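Local coordinates for gene product PA4716 (Pseudomonas aeruginosa, PDB 1U0K), which is of unknown function but is probably an isomerase, perhaps an epimerase, of the PhzF family, at residues Q9-A14 and L252-R257; F51-D56 and A60-I65; H77-A82 and W98-A103; L85-R90 and S111-S116. All coordinates share one frame; numbering follows the deposited sequence.

Contact 1 of 4, residues Q9-A14 and L252-R257; sequences QLDVFA and LERPSR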
loop_
_atom_site.group_PDB
_atom_site.type_symbol
_atom_site.label_atom_id
_atom_site.label_comp_id
_atom_site.label_asym_id
_atom_site.label_seq_id
_atom_site.Cartn_x
_atom_site.Cartn_y
_atom_site.Cartn_z
ATOM N N GLN A 9 -11.293 -4.387 8.282
ATOM C CA GLN A 9 -10.782 -4.710 6.963
ATOM C C GLN A 9 -11.867 -5.446 6.200
ATOM O O GLN A 9 -12.379 -6.448 6.661
ATOM C CB GLN A 9 -9.515 -5.582 7.079
ATOM C CG GLN A 9 -8.934 -6.039 5.757
ATOM C CD GLN A 9 -8.420 -4.907 4.890
ATOM O OE1 GLN A 9 -8.109 -3.820 5.389
ATOM N NE2 GLN A 9 -8.339 -5.154 3.589
ATOM N N LEU A 10 -12.256 -4.893 5.058
ATOM C CA LEU A 10 -13.306 -5.439 4.205
ATOM C C LEU A 10 -12.782 -5.605 2.791
ATOM O O LEU A 10 -11.834 -4.941 2.399
ATOM C CB LEU A 10 -14.499 -4.469 4.142
ATOM C CG LEU A 10 -15.492 -4.456 5.299
ATOM C CD1 LEU A 10 -14.884 -3.994 6.582
ATOM C CD2 LEU A 10 -16.670 -3.567 4.938
ATOM N N ASP A 11 -13.433 -6.464 2.020
ATOM C CA ASP A 11 -13.247 -6.491 0.574
ATOM C C ASP A 11 -14.537 -6.110 -0.120
ATOM O O ASP A 11 -15.595 -6.638 0.205
ATOM C CB ASP A 11 -12.847 -7.880 0.117
ATOM C CG ASP A 11 -11.450 -8.227 0.506
ATOM O OD1 ASP A 11 -10.585 -7.318 0.553
ATOM O OD2 ASP A 11 -11.128 -9.391 0.791
ATOM N N VAL A 12 -14.432 -5.209 -1.091
ATOM C CA VAL A 12 -15.585 -4.730 -1.849
ATOM C C VAL A 12 -15.477 -5.225 -3.297
ATOM O O VAL A 12 -14.373 -5.303 -3.859
ATOM C CB VAL A 12 -15.661 -3.193 -1.815
ATOM C CG1 VAL A 12 -16.924 -2.691 -2.538
ATOM C CG2 VAL A 12 -15.626 -2.674 -0.371
ATOM N N PHE A 13 -16.629 -5.540 -3.887
ATOM C CA PHE A 13 -16.711 -6.247 -5.176
ATOM C C PHE A 13 -16.069 -7.631 -5.056
ATOM O O PHE A 13 -15.252 -8.043 -5.890
ATOM C CB PHE A 13 -16.091 -5.432 -6.311
ATOM C CG PHE A 13 -16.680 -4.048 -6.464
ATOM C CD1 PHE A 13 -15.887 -2.920 -6.307
ATOM C CD2 PHE A 13 -18.019 -3.876 -6.776
ATOM C CE1 PHE A 13 -16.408 -1.652 -6.456
ATOM C CE2 PHE A 13 -18.553 -2.598 -6.927
ATOM C CZ PHE A 13 -17.748 -1.489 -6.768
ATOM N N ALA A 14 -16.482 -8.345 -4.014
ATOM C CA ALA A 14 -15.855 -9.588 -3.578
ATOM C C ALA A 14 -16.925 -10.563 -3.110
ATOM O O ALA A 14 -17.636 -10.305 -2.139
ATOM C CB ALA A 14 -14.855 -9.298 -2.439
ATOM N N LEU A 252 -4.151 -7.199 -11.950
ATOM C CA LEU A 252 -3.613 -7.327 -10.591
ATOM C C LEU A 252 -3.910 -8.698 -9.977
ATOM O O LEU A 252 -3.729 -8.896 -8.771
ATOM C CB LEU A 252 -4.227 -6.251 -9.696
ATOM C CG LEU A 252 -3.816 -4.823 -10.021
ATOM C CD1 LEU A 252 -4.855 -3.855 -9.482
ATOM C CD2 LEU A 252 -2.432 -4.533 -9.445
ATOM N N GLU A 253 -4.377 -9.635 -10.803
ATOM C CA GLU A 253 -4.811 -10.957 -10.353
ATOM C C GLU A 253 -5.924 -10.894 -9.290
ATOM O O GLU A 253 -6.052 -11.781 -8.441
ATOM C CB GLU A 253 -3.607 -11.786 -9.877
ATOM C CG GLU A 253 -3.059 -12.705 -10.958
ATOM C CD GLU A 253 -2.558 -11.951 -12.171
ATOM O OE1 GLU A 253 -1.444 -11.385 -12.110
ATOM O OE2 GLU A 253 -3.278 -11.924 -13.192
ATOM N N ARG A 254 -6.734 -9.839 -9.370
ATOM C CA ARG A 254 -7.918 -9.672 -8.531
ATOM C C ARG A 254 -9.108 -9.264 -9.405
ATOM O O ARG A 254 -9.676 -8.180 -9.235
ATOM C CB ARG A 254 -7.653 -8.634 -7.431
ATOM C CG ARG A 254 -6.850 -9.209 -6.266
ATOM C CD ARG A 254 -6.386 -8.190 -5.249
ATOM N NE ARG A 254 -7.347 -8.022 -4.155
ATOM C CZ ARG A 254 -7.413 -8.783 -3.056
ATOM N NH1 ARG A 254 -6.559 -9.775 -2.852
ATOM N NH2 ARG A 254 -8.333 -8.523 -2.132
ATOM N N PRO A 255 -9.496 -10.143 -10.332
ATOM C CA PRO A 255 -10.615 -9.851 -11.228
ATOM C C PRO A 255 -11.882 -9.648 -10.412
ATOM O O PRO A 255 -12.173 -10.427 -9.500
ATOM C CB PRO A 255 -10.704 -11.100 -12.111
ATOM C CG PRO A 255 -10.060 -12.174 -11.315
ATOM C CD PRO A 255 -8.948 -11.487 -10.573
ATOM N N SER A 256 -12.602 -8.583 -10.728
ATOM C CA SER A 256 -13.736 -8.132 -9.933
ATOM C C SER A 256 -14.871 -7.715 -10.851
ATOM O O SER A 256 -14.643 -7.304 -11.992
ATOM C CB SER A 256 -13.340 -6.945 -9.055
ATOM O OG SER A 256 -12.190 -7.242 -8.279
ATOM N N ARG A 257 -16.086 -7.816 -10.330
ATOM C CA ARG A 257 -17.295 -7.467 -11.060
ATOM C C ARG A 257 -18.016 -6.347 -10.331
ATOM O O ARG A 257 -18.268 -6.437 -9.128
ATOM C CB ARG A 257 -18.208 -8.680 -11.174
ATOM C CG ARG A 257 -17.606 -9.823 -11.959
ATOM C CD ARG A 257 -18.506 -11.038 -12.067
ATOM N NE ARG A 257 -18.500 -11.836 -10.840
ATOM C CZ ARG A 257 -17.507 -12.639 -10.448
ATOM N NH1 ARG A 257 -16.403 -12.777 -11.180
ATOM N NH2 ARG A 257 -17.615 -13.312 -9.307
HETATM O O HOH W 1 -16.218 -9.642 -7.987
#

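Contact 2 of 4, residues F51-D56 and A60-I65; sequences FLLPGD and AFRARI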
loop_
_atom_site.group_PDB
_atom_site.type_symbol
_atom_site.label_atom_id
_atom_site.label_comp_id
_atom_site.label_asym_id
_atom_site.label_seq_id
_atom_site.Cartn_x
_atom_site.Cartn_y
_atom_site.Cartn_z
ATOM N N PHE A 51 -13.787 6.928 6.892
ATOM C CA PHE A 51 -13.955 7.302 8.296
ATOM C C PHE A 51 -15.383 7.784 8.478
ATOM O O PHE A 51 -15.808 8.696 7.778
ATOM C CB PHE A 51 -12.952 8.403 8.667
ATOM C CG PHE A 51 -11.518 7.972 8.529
ATOM C CD1 PHE A 51 -10.891 8.030 7.291
ATOM C CD2 PHE A 51 -10.807 7.471 9.614
ATOM C CE1 PHE A 51 -9.595 7.589 7.139
ATOM C CE2 PHE A 51 -9.505 7.019 9.452
ATOM C CZ PHE A 51 -8.903 7.088 8.211
ATOM N N LEU A 52 -16.116 7.145 9.384
ATOM C CA LEU A 52 -17.524 7.465 9.640
ATOM C C LEU A 52 -17.686 8.279 10.911
ATOM O O LEU A 52 -17.041 8.028 11.925
ATOM C CB LEU A 52 -18.363 6.191 9.723
ATOM C CG LEU A 52 -18.298 5.236 8.521
ATOM C CD1 LEU A 52 -19.193 4.006 8.717
ATOM C CD2 LEU A 52 -18.663 5.934 7.221
ATOM N N LEU A 53 -18.590 9.250 10.849
ATOM C CA LEU A 53 -18.874 10.138 11.971
ATOM C C LEU A 53 -20.370 10.001 12.284
ATOM O O LEU A 53 -21.214 10.488 11.524
ATOM C CB LEU A 53 -18.494 11.569 11.618
ATOM C CG LEU A 53 -17.048 11.704 11.099
ATOM C CD1 LEU A 53 -16.828 13.009 10.363
ATOM C CD2 LEU A 53 -16.059 11.551 12.252
ATOM N N PRO A 54 -20.698 9.309 13.373
ATOM C CA PRO A 54 -22.102 9.140 13.759
ATOM C C PRO A 54 -22.713 10.454 14.229
ATOM O O PRO A 54 -22.019 11.393 14.617
ATOM C CB PRO A 54 -22.041 8.134 14.914
ATOM C CG PRO A 54 -20.692 8.302 15.490
ATOM C CD PRO A 54 -19.786 8.657 14.336
ATOM N N GLY A 55 -24.037 10.503 14.152
ATOM C CA GLY A 55 -24.807 11.624 14.652
ATOM C C GLY A 55 -26.094 11.117 15.266
ATOM O O GLY A 55 -26.176 9.979 15.720
ATOM N N ASP A 56 -27.122 11.953 15.232
ATOM C CA ASP A 56 -28.372 11.648 15.922
ATOM C C ASP A 56 -29.337 10.733 15.155
ATOM O O ASP A 56 -30.379 10.345 15.677
ATOM C CB ASP A 56 -29.066 12.948 16.354
ATOM C CG ASP A 56 -29.480 13.832 15.191
ATOM O OD1 ASP A 56 -29.394 13.423 14.017
ATOM O OD2 ASP A 56 -29.899 14.990 15.384
ATOM N N ALA A 60 -27.849 7.415 9.309
ATOM C CA ALA A 60 -27.102 8.436 8.576
ATOM C C ALA A 60 -25.766 8.776 9.237
ATOM O O ALA A 60 -25.666 8.905 10.444
ATOM C CB ALA A 60 -27.951 9.706 8.393
ATOM N N PHE A 61 -24.715 8.863 8.423
ATOM C CA PHE A 61 -23.363 9.130 8.890
ATOM C C PHE A 61 -22.699 10.098 7.953
ATOM O O PHE A 61 -22.920 10.037 6.750
ATOM C CB PHE A 61 -22.541 7.828 8.921
ATOM C CG PHE A 61 -23.067 6.823 9.878
ATOM C CD1 PHE A 61 -24.189 6.082 9.566
ATOM C CD2 PHE A 61 -22.459 6.625 11.103
ATOM C CE1 PHE A 61 -24.712 5.175 10.468
ATOM C CE2 PHE A 61 -22.973 5.689 12.003
ATOM C CZ PHE A 61 -24.091 4.975 11.684
ATOM N N ARG A 62 -21.868 10.974 8.487
ATOM C CA ARG A 62 -20.933 11.689 7.640
ATOM C C ARG A 62 -19.757 10.767 7.361
ATOM O O ARG A 62 -19.401 9.923 8.189
ATOM C CB ARG A 62 -20.457 12.974 8.292
ATOM C CG ARG A 62 -21.557 13.995 8.534
ATOM C CD ARG A 62 -21.050 15.272 9.180
ATOM N NE ARG A 62 -20.773 15.089 10.605
ATOM C CZ ARG A 62 -19.736 15.606 11.266
ATOM N NH1 ARG A 62 -18.823 16.359 10.651
ATOM N NH2 ARG A 62 -19.607 15.367 12.567
ATOM N N ALA A 63 -19.167 10.937 6.197
ATOM C CA ALA A 63 -18.036 10.113 5.784
ATOM C C ALA A 63 -16.899 10.967 5.248
ATOM O O ALA A 63 -17.111 12.034 4.671
ATOM C CB ALA A 63 -18.473 9.140 4.766
ATOM N N ARG A 64 -15.682 10.478 5.451
ATOM C CA ARG A 64 -14.489 11.091 4.901
ATOM C C ARG A 64 -13.696 9.955 4.255
ATOM O O ARG A 64 -13.465 8.924 4.892
ATOM C CB ARG A 64 -13.646 11.754 5.994
ATOM C CG ARG A 64 -14.353 12.785 6.879
ATOM C CD ARG A 64 -14.526 14.134 6.249
ATOM N NE ARG A 64 -13.276 14.822 5.929
ATOM C CZ ARG A 64 -12.541 15.532 6.773
ATOM N NH1 ARG A 64 -12.859 15.645 8.054
ATOM N NH2 ARG A 64 -11.453 16.130 6.317
ATOM N N ILE A 65 -13.322 10.137 2.993
ATOM C CA ILE A 65 -12.585 9.131 2.232
ATOM C C ILE A 65 -11.221 9.668 1.864
ATOM O O ILE A 65 -11.103 10.780 1.361
ATOM C CB ILE A 65 -13.340 8.733 0.944
ATOM C CG1 ILE A 65 -14.711 8.136 1.260
ATOM C CG2 ILE A 65 -12.519 7.755 0.137
ATOM C CD1 ILE A 65 -15.621 8.020 0.047
HETATM O O HOH W 2 -25.372 7.905 13.127
#

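Contact 3 of 4, residues H77-A82 and W98-A103; sequences HPLLGA and WTLHLA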
loop_
_atom_site.group_PDB
_atom_site.type_symbol
_atom_site.label_atom_id
_atom_site.label_comp_id
_atom_site.label_asym_id
_atom_site.label_seq_id
_atom_site.Cartn_x
_atom_site.Cartn_y
_atom_site.Cartn_z
ATOM N N HIS A 77 -16.749 3.347 -4.034
ATOM C CA HIS A 77 -16.936 2.033 -3.388
ATOM C C HIS A 77 -16.580 1.904 -1.869
ATOM O O HIS A 77 -17.017 0.949 -1.228
ATOM C CB HIS A 77 -16.197 0.941 -4.157
ATOM C CG HIS A 77 -14.721 1.028 -4.000
ATOM N ND1 HIS A 77 -13.964 1.970 -4.662
ATOM C CD2 HIS A 77 -13.870 0.361 -3.189
ATOM C CE1 HIS A 77 -12.706 1.861 -4.281
ATOM N NE2 HIS A 77 -12.624 0.895 -3.386
ATOM N N PRO A 78 -15.790 2.799 -1.279
ATOM C CA PRO A 78 -15.732 2.836 0.190
ATOM C C PRO A 78 -17.116 2.982 0.818
ATOM O O PRO A 78 -17.331 2.492 1.920
ATOM C CB PRO A 78 -14.859 4.054 0.474
ATOM C CG PRO A 78 -13.951 4.092 -0.692
ATOM C CD PRO A 78 -14.861 3.788 -1.862
ATOM N N LEU A 79 -18.051 3.627 0.126
ATOM C CA LEU A 79 -19.409 3.773 0.644
ATOM C C LEU A 79 -20.147 2.428 0.692
ATOM O O LEU A 79 -20.877 2.180 1.644
ATOM C CB LEU A 79 -20.219 4.813 -0.150
ATOM C CG LEU A 79 -19.693 6.252 -0.218
ATOM C CD1 LEU A 79 -20.671 7.127 -1.013
ATOM C CD2 LEU A 79 -19.460 6.897 1.120
ATOM N N LEU A 80 -19.928 1.565 -0.296
ATOM C CA LEU A 80 -20.491 0.218 -0.291
ATOM C C LEU A 80 -20.002 -0.580 0.908
ATOM O O LEU A 80 -20.788 -1.256 1.573
ATOM C CB LEU A 80 -20.117 -0.534 -1.562
ATOM C CG LEU A 80 -20.666 0.059 -2.852
ATOM C CD1 LEU A 80 -20.238 -0.832 -4.011
ATOM C CD2 LEU A 80 -22.182 0.241 -2.800
ATOM N N GLY A 81 -18.698 -0.501 1.169
ATOM C CA GLY A 81 -18.102 -1.178 2.320
ATOM C C GLY A 81 -18.655 -0.657 3.630
ATOM O O GLY A 81 -18.992 -1.437 4.520
ATOM N N ALA A 82 -18.766 0.661 3.756
ATOM C CA ALA A 82 -19.372 1.250 4.936
ATOM C C ALA A 82 -20.805 0.749 5.166
ATOM O O ALA A 82 -21.175 0.395 6.284
ATOM C CB ALA A 82 -19.338 2.766 4.854
ATOM N N TRP A 98 -29.413 3.349 4.184
ATOM C CA TRP A 98 -28.416 4.208 4.809
ATOM C C TRP A 98 -28.270 5.483 4.003
ATOM O O TRP A 98 -28.506 5.490 2.801
ATOM C CB TRP A 98 -27.048 3.506 4.841
ATOM C CG TRP A 98 -27.111 2.125 5.330
ATOM C CD1 TRP A 98 -27.095 0.982 4.585
ATOM C CD2 TRP A 98 -27.211 1.715 6.695
ATOM N NE1 TRP A 98 -27.184 -0.111 5.409
ATOM C CE2 TRP A 98 -27.250 0.309 6.710
ATOM C CE3 TRP A 98 -27.264 2.398 7.914
ATOM C CZ2 TRP A 98 -27.360 -0.427 7.894
ATOM C CZ3 TRP A 98 -27.381 1.662 9.087
ATOM C CH2 TRP A 98 -27.422 0.271 9.065
ATOM N N THR A 99 -27.868 6.558 4.663
ATOM C CA THR A 99 -27.479 7.785 3.984
ATOM C C THR A 99 -26.094 8.166 4.450
ATOM O O THR A 99 -25.856 8.314 5.648
ATOM C CB THR A 99 -28.461 8.913 4.301
ATOM O OG1 THR A 99 -29.782 8.512 3.909
ATOM C CG2 THR A 99 -28.149 10.157 3.469
ATOM N N LEU A 100 -25.170 8.316 3.512
ATOM C CA LEU A 100 -23.826 8.766 3.840
ATOM C C LEU A 100 -23.583 10.159 3.271
ATOM O O LEU A 100 -23.800 10.400 2.093
ATOM C CB LEU A 100 -22.780 7.761 3.341
ATOM C CG LEU A 100 -22.892 6.372 3.965
ATOM C CD1 LEU A 100 -21.859 5.437 3.351
ATOM C CD2 LEU A 100 -22.736 6.420 5.477
ATOM N N HIS A 101 -23.125 11.066 4.123
ATOM C CA HIS A 101 -22.931 12.460 3.742
ATOM C C HIS A 101 -21.462 12.739 3.505
ATOM O O HIS A 101 -20.652 12.636 4.414
ATOM C CB HIS A 101 -23.478 13.387 4.833
ATOM C CG HIS A 101 -24.963 13.331 4.959
ATOM N ND1 HIS A 101 -25.809 13.950 4.061
ATOM C CD2 HIS A 101 -25.757 12.710 5.860
ATOM C CE1 HIS A 101 -27.062 13.712 4.411
ATOM N NE2 HIS A 101 -27.058 12.962 5.499
ATOM N N LEU A 102 -21.129 13.063 2.262
ATOM C CA LEU A 102 -19.823 13.612 1.923
ATOM C C LEU A 102 -19.994 15.128 1.862
ATOM O O LEU A 102 -21.116 15.613 1.799
ATOM C CB LEU A 102 -19.336 13.037 0.593
ATOM C CG LEU A 102 -19.043 11.527 0.612
ATOM C CD1 LEU A 102 -19.036 10.955 -0.796
ATOM C CD2 LEU A 102 -17.720 11.231 1.322
ATOM N N ALA A 103 -18.903 15.877 1.927
ATOM C CA ALA A 103 -18.980 17.343 1.911
ATOM C C ALA A 103 -19.860 17.843 0.767
ATOM O O ALA A 103 -20.757 18.669 0.974
ATOM C CB ALA A 103 -17.591 17.940 1.795
#

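Contact 4 of 4, residues L85-R90 and S111-S116; sequences LLHHLR and SVRAGS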
loop_
_atom_site.group_PDB
_atom_site.type_symbol
_atom_site.label_atom_id
_atom_site.label_comp_id
_atom_site.label_asym_id
_atom_site.label_seq_id
_atom_site.Cartn_x
_atom_site.Cartn_y
_atom_site.Cartn_z
ATOM N N LEU A 85 -20.766 -2.781 6.562
ATOM C CA LEU A 85 -20.332 -2.792 7.942
ATOM C C LEU A 85 -21.443 -2.289 8.852
ATOM O O LEU A 85 -21.683 -2.875 9.898
ATOM C CB LEU A 85 -19.042 -1.981 8.147
ATOM C CG LEU A 85 -18.626 -1.900 9.619
ATOM C CD1 LEU A 85 -18.261 -3.284 10.151
ATOM C CD2 LEU A 85 -17.509 -0.924 9.833
ATOM N N LEU A 86 -22.131 -1.218 8.459
ATOM C CA LEU A 86 -23.228 -0.697 9.275
ATOM C C LEU A 86 -24.339 -1.736 9.445
ATOM O O LEU A 86 -24.928 -1.825 10.511
ATOM C CB LEU A 86 -23.776 0.594 8.677
ATOM C CG LEU A 86 -22.817 1.780 8.741
ATOM C CD1 LEU A 86 -23.367 2.936 7.923
ATOM C CD2 LEU A 86 -22.567 2.240 10.155
ATOM N N HIS A 87 -24.599 -2.515 8.405
ATOM C CA HIS A 87 -25.582 -3.611 8.454
ATOM C C HIS A 87 -25.108 -4.683 9.436
ATOM O O HIS A 87 -25.877 -5.160 10.277
ATOM C CB HIS A 87 -25.752 -4.196 7.055
ATOM C CG HIS A 87 -27.012 -4.982 6.837
ATOM N ND1 HIS A 87 -27.578 -5.803 7.788
ATOM C CD2 HIS A 87 -27.786 -5.100 5.733
ATOM C CE1 HIS A 87 -28.658 -6.375 7.278
ATOM N NE2 HIS A 87 -28.806 -5.960 6.035
ATOM N N HIS A 88 -23.833 -5.038 9.358
ATOM C CA HIS A 88 -23.242 -5.995 10.308
ATOM C C HIS A 88 -23.394 -5.543 11.769
ATOM O O HIS A 88 -23.776 -6.334 12.636
ATOM C CB HIS A 88 -21.761 -6.212 9.962
ATOM C CG HIS A 88 -21.016 -7.030 10.970
ATOM N ND1 HIS A 88 -21.276 -8.366 11.186
ATOM C CD2 HIS A 88 -20.027 -6.694 11.828
ATOM C CE1 HIS A 88 -20.467 -8.819 12.129
ATOM N NE2 HIS A 88 -19.705 -7.824 12.541
ATOM N N LEU A 89 -23.121 -4.271 12.036
ATOM C CA LEU A 89 -23.198 -3.717 13.384
ATOM C C LEU A 89 -24.637 -3.600 13.894
ATOM O O LEU A 89 -24.892 -3.864 15.062
ATOM C CB LEU A 89 -22.507 -2.353 13.445
ATOM C CG LEU A 89 -20.994 -2.407 13.213
ATOM C CD1 LEU A 89 -20.438 -0.987 13.112
ATOM C CD2 LEU A 89 -20.291 -3.191 14.306
ATOM N N ARG A 90 -25.573 -3.232 13.024
ATOM C CA ARG A 90 -26.962 -3.034 13.448
ATOM C C ARG A 90 -27.677 -4.374 13.643
ATOM O O ARG A 90 -28.477 -4.527 14.567
ATOM C CB ARG A 90 -27.722 -2.196 12.421
ATOM C CG ARG A 90 -29.161 -1.834 12.831
ATOM C CD ARG A 90 -29.901 -1.028 11.769
ATOM N NE ARG A 90 -31.029 -0.257 12.303
ATOM C CZ ARG A 90 -32.192 -0.776 12.688
ATOM N NH1 ARG A 90 -32.430 -2.084 12.601
ATOM N NH2 ARG A 90 -33.142 0.031 13.156
ATOM N N SER A 111 -28.397 -2.171 1.683
ATOM C CA SER A 111 -27.636 -3.385 1.866
ATOM C C SER A 111 -28.531 -4.555 2.225
ATOM O O SER A 111 -29.528 -4.398 2.916
ATOM C CB SER A 111 -26.582 -3.194 2.955
ATOM O OG SER A 111 -27.189 -2.814 4.172
ATOM N N VAL A 112 -28.136 -5.733 1.761
ATOM C CA VAL A 112 -28.781 -6.987 2.117
ATOM C C VAL A 112 -27.718 -8.012 2.495
ATOM O O VAL A 112 -26.564 -7.916 2.081
ATOM C CB VAL A 112 -29.640 -7.531 0.950
ATOM C CG1 VAL A 112 -30.800 -6.583 0.642
ATOM C CG2 VAL A 112 -28.794 -7.757 -0.300
ATOM N N ARG A 113 -28.102 -8.983 3.305
ATOM C CA ARG A 113 -27.236 -10.116 3.576
ATOM C C ARG A 113 -27.149 -10.987 2.331
ATOM O O ARG A 113 -28.130 -11.137 1.592
ATOM C CB ARG A 113 -27.768 -10.919 4.762
ATOM C CG ARG A 113 -27.778 -10.141 6.049
ATOM C CD ARG A 113 -28.083 -10.975 7.271
ATOM N NE ARG A 113 -28.111 -10.152 8.473
ATOM C CZ ARG A 113 -27.036 -9.771 9.163
ATOM N NH1 ARG A 113 -25.812 -10.154 8.800
ATOM N NH2 ARG A 113 -27.187 -9.016 10.243
ATOM N N ALA A 114 -25.968 -11.537 2.091
ATOM C CA ALA A 114 -25.724 -12.390 0.938
ATOM C C ALA A 114 -24.624 -13.378 1.280
ATOM O O ALA A 114 -23.450 -13.019 1.317
ATOM C CB ALA A 114 -25.329 -11.560 -0.273
ATOM N N GLY A 115 -25.015 -14.620 1.542
ATOM C CA GLY A 115 -24.072 -15.678 1.855
ATOM C C GLY A 115 -23.263 -15.357 3.094
ATOM O O GLY A 115 -23.827 -15.068 4.147
ATOM N N SER A 116 -21.938 -15.374 2.945
ATOM C CA SER A 116 -21.006 -15.089 4.040
ATOM C C SER A 116 -20.886 -13.585 4.347
ATOM O O SER A 116 -20.339 -13.188 5.396
ATOM C CB SER A 116 -19.616 -15.659 3.714
ATOM O OG SER A 116 -19.143 -15.218 2.441
HETATM O O HOH W 3 -25.170 -8.607 12.221
HETATM O O HOH W 4 -23.095 -9.999 10.140
#

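Contact 1 of 4, residues Q9-A14 and L252-R257
Phe13 meets the backbone of Arg257: its CD2 lies 3.5 Å from Arg257 O, and the carbonyl approaches the ring obliquely. A chi1 of -56° sets CG beside the backbone N and carries the far end of the ring away from 252-257, to pack on Leu80 and Ala220, apolar company that suits an aromatic side chain, and to touch His77. No direct hydrogen bond joins the two segments; a water does the work, donating to Phe13 O at 2.8 Å and accepting from Arg257 N at 3.0 Å. The same water sits over the centre of the Arg257 guanidinium, whose NH2 is drawn to Glu15 in a salt bridge. PhzF proteins have the DAP epimerase-like fold, two similar domains with the active site between them in characterised relatives; here the end of strand 6-12 meets the start of strand 256-262, about 9 Å separating the side chains of Phe13 and Glu48, the predicted active-site residue. Ser256 is small enough to bring its CB within 4.2 Å of Phe13 CB, and its hydroxyl turns back on its own chain, giving a 2.8 Å bond from OG to Arg254 O. Arg254 NH2 and Asp11 OD1 form a long salt bridge at 3.7 Å, at the guanidinium edge, with the planes 66° apart. Arg254 also binds Gly20 O through NE and Glu43 of the second subunit through NH2.

Contact 2 of 4, residues F51-D56 and A60-I65
Arg64 O receives the backbone N-H of Phe51 at 2.8 Å, in the carbonyl plane, while the edge of the Phe51 ring comes up beside it, CD1 lying 3.6 Å from the same oxygen. Phe51 O answers by accepting from Arg64 N, and Leu53 and Arg62 repeat the reciprocal pair, as expected of an antiparallel beta hairpin. Leu53 CD1 lies over one face of the Arg62 guanidinium, 3.9 Å from Arg62 NH1; an arginine can lie along a leucine in this way while its charged end stays at the exposed surface. On the other face of the hairpin, Leu52 CD2 packs 4.0 Å from Ala63 CB, and Pro54 CB rests 3.9 Å from Phe61 CE2. Near the turn a water bridges Gly55 N and Ala60 O. Helix 78-90 covers the Leu52 and Phe61 face through Leu86, helix 34-44 meets Phe51 and Arg64 from the other, and strand 60-67 continues the sheet by pairing with strand 96-101.

Contact 3 of 4, residues H77-A82 and W98-A103
This is purely apolar helix-on-strand packing in the interior, where the N-terminal part of helix 78-90 lies against the end of strand 96-101 and the residues just after it. Leu79 and Leu100 bury the most surface. Their side chains lie alongside one another, pointing opposite ways, and one Leu79 methyl, CD2, meets both CD1 (3.6 Å) and CB (4.1 Å) of Leu100. Leu100 CD1 also fits against the helix itself, 3.9 Å from Leu79 CB and 4.0 Å from Ala82 CB. Ala82 follows Leu79 by three residues and so comes round to a similar side of the helix; its short side chain lets the leucine methyl settle close to the backbone. The second branch of Leu79, CD1, reaches Leu102 CD1 tip to tip at 4.2 Å. With CG beside the backbone N (chi1 -59°) and chi2 extended at -178°, the fork of Leu79 serves both partners, while Leu100 and Leu102 supply flexible apolar bulk that asks for no polar partner; His101 between them points away. In the DAP epimerase-like fold, to which the PhzF family belongs, strands curl round a central helix, and helix 78-90 fits that role: Leu79 also touches Ile50 of strand 48-54, Ile65 of strand 60-67, Val107 of strand 106-114 and Met122 of strand 117-129.

Contact 4 of 4, residues L85-R90 and S111-S116
His87 and Arg113 form the centre of the contact, the ND1 and CE1 side of the imidazole coming up to one face of the guanidinium at a steep tilt. His87 CE1 is 4.0 Å from Arg113 NE, and ND1 stands above the guanidinium plane, offset toward its rim; the two flat groups are inclined by 66°, so this is no parallel stack. An edge of the imidazole is turned to the backbone of Ser111. Two waters extend the contact: one donates to His88 O at 2.7 Å and accepts from Arg113 NH2 at 2.9 Å, the other lies 2.7 Å from His88 ND1 and accepts from Arg113 NH1 at 3.0 Å. Both lie at the guanidinium edge, where its N-H groups point. A long arginine suits this exposed place: extended from CG to NE, with chi3 at -178°, it spans the distance from strand to helix, and its NE is fixed by Gly92 O. The histidine is held by a weak hydrogen bond from NE2 to Asn94 O; ND1, buried here, has no partner in the model, which is consistent with a neutral ring. Ser111 OG takes the indole N-H of Trp98. Helix 85-90 crosses strand 111-114 at 74°, with axes 8.8 Å apart. Phe118 of strand 117-129 meets the His87 ring and also touches His88 and Arg113, while Gln96 of strand 96-101 lies against both His87 and Ser111.

In the fold
Contacts 1 and 3 are buried, while contacts 2 and 4 are partly buried and carry exposed arginines. Contacts 3 and 4 share helix 78-90, but contact 3 uses its N-terminal part and is all hydrocarbon, whereas contact 4 lies near its outer end, where polar groups and waters take over. Contact 2 lies on the same side of the chain's centre as contact 3, and its Phe61 and Ala63 probably bond to His101. Its cohesion comes from backbone bonds between its two segments, which the other three lack. Contact 1 encloses the others along the chain and combines Phe13 packing with a bridging water and a long salt bridge; its Leu10 packs on Gly81 of contact 3.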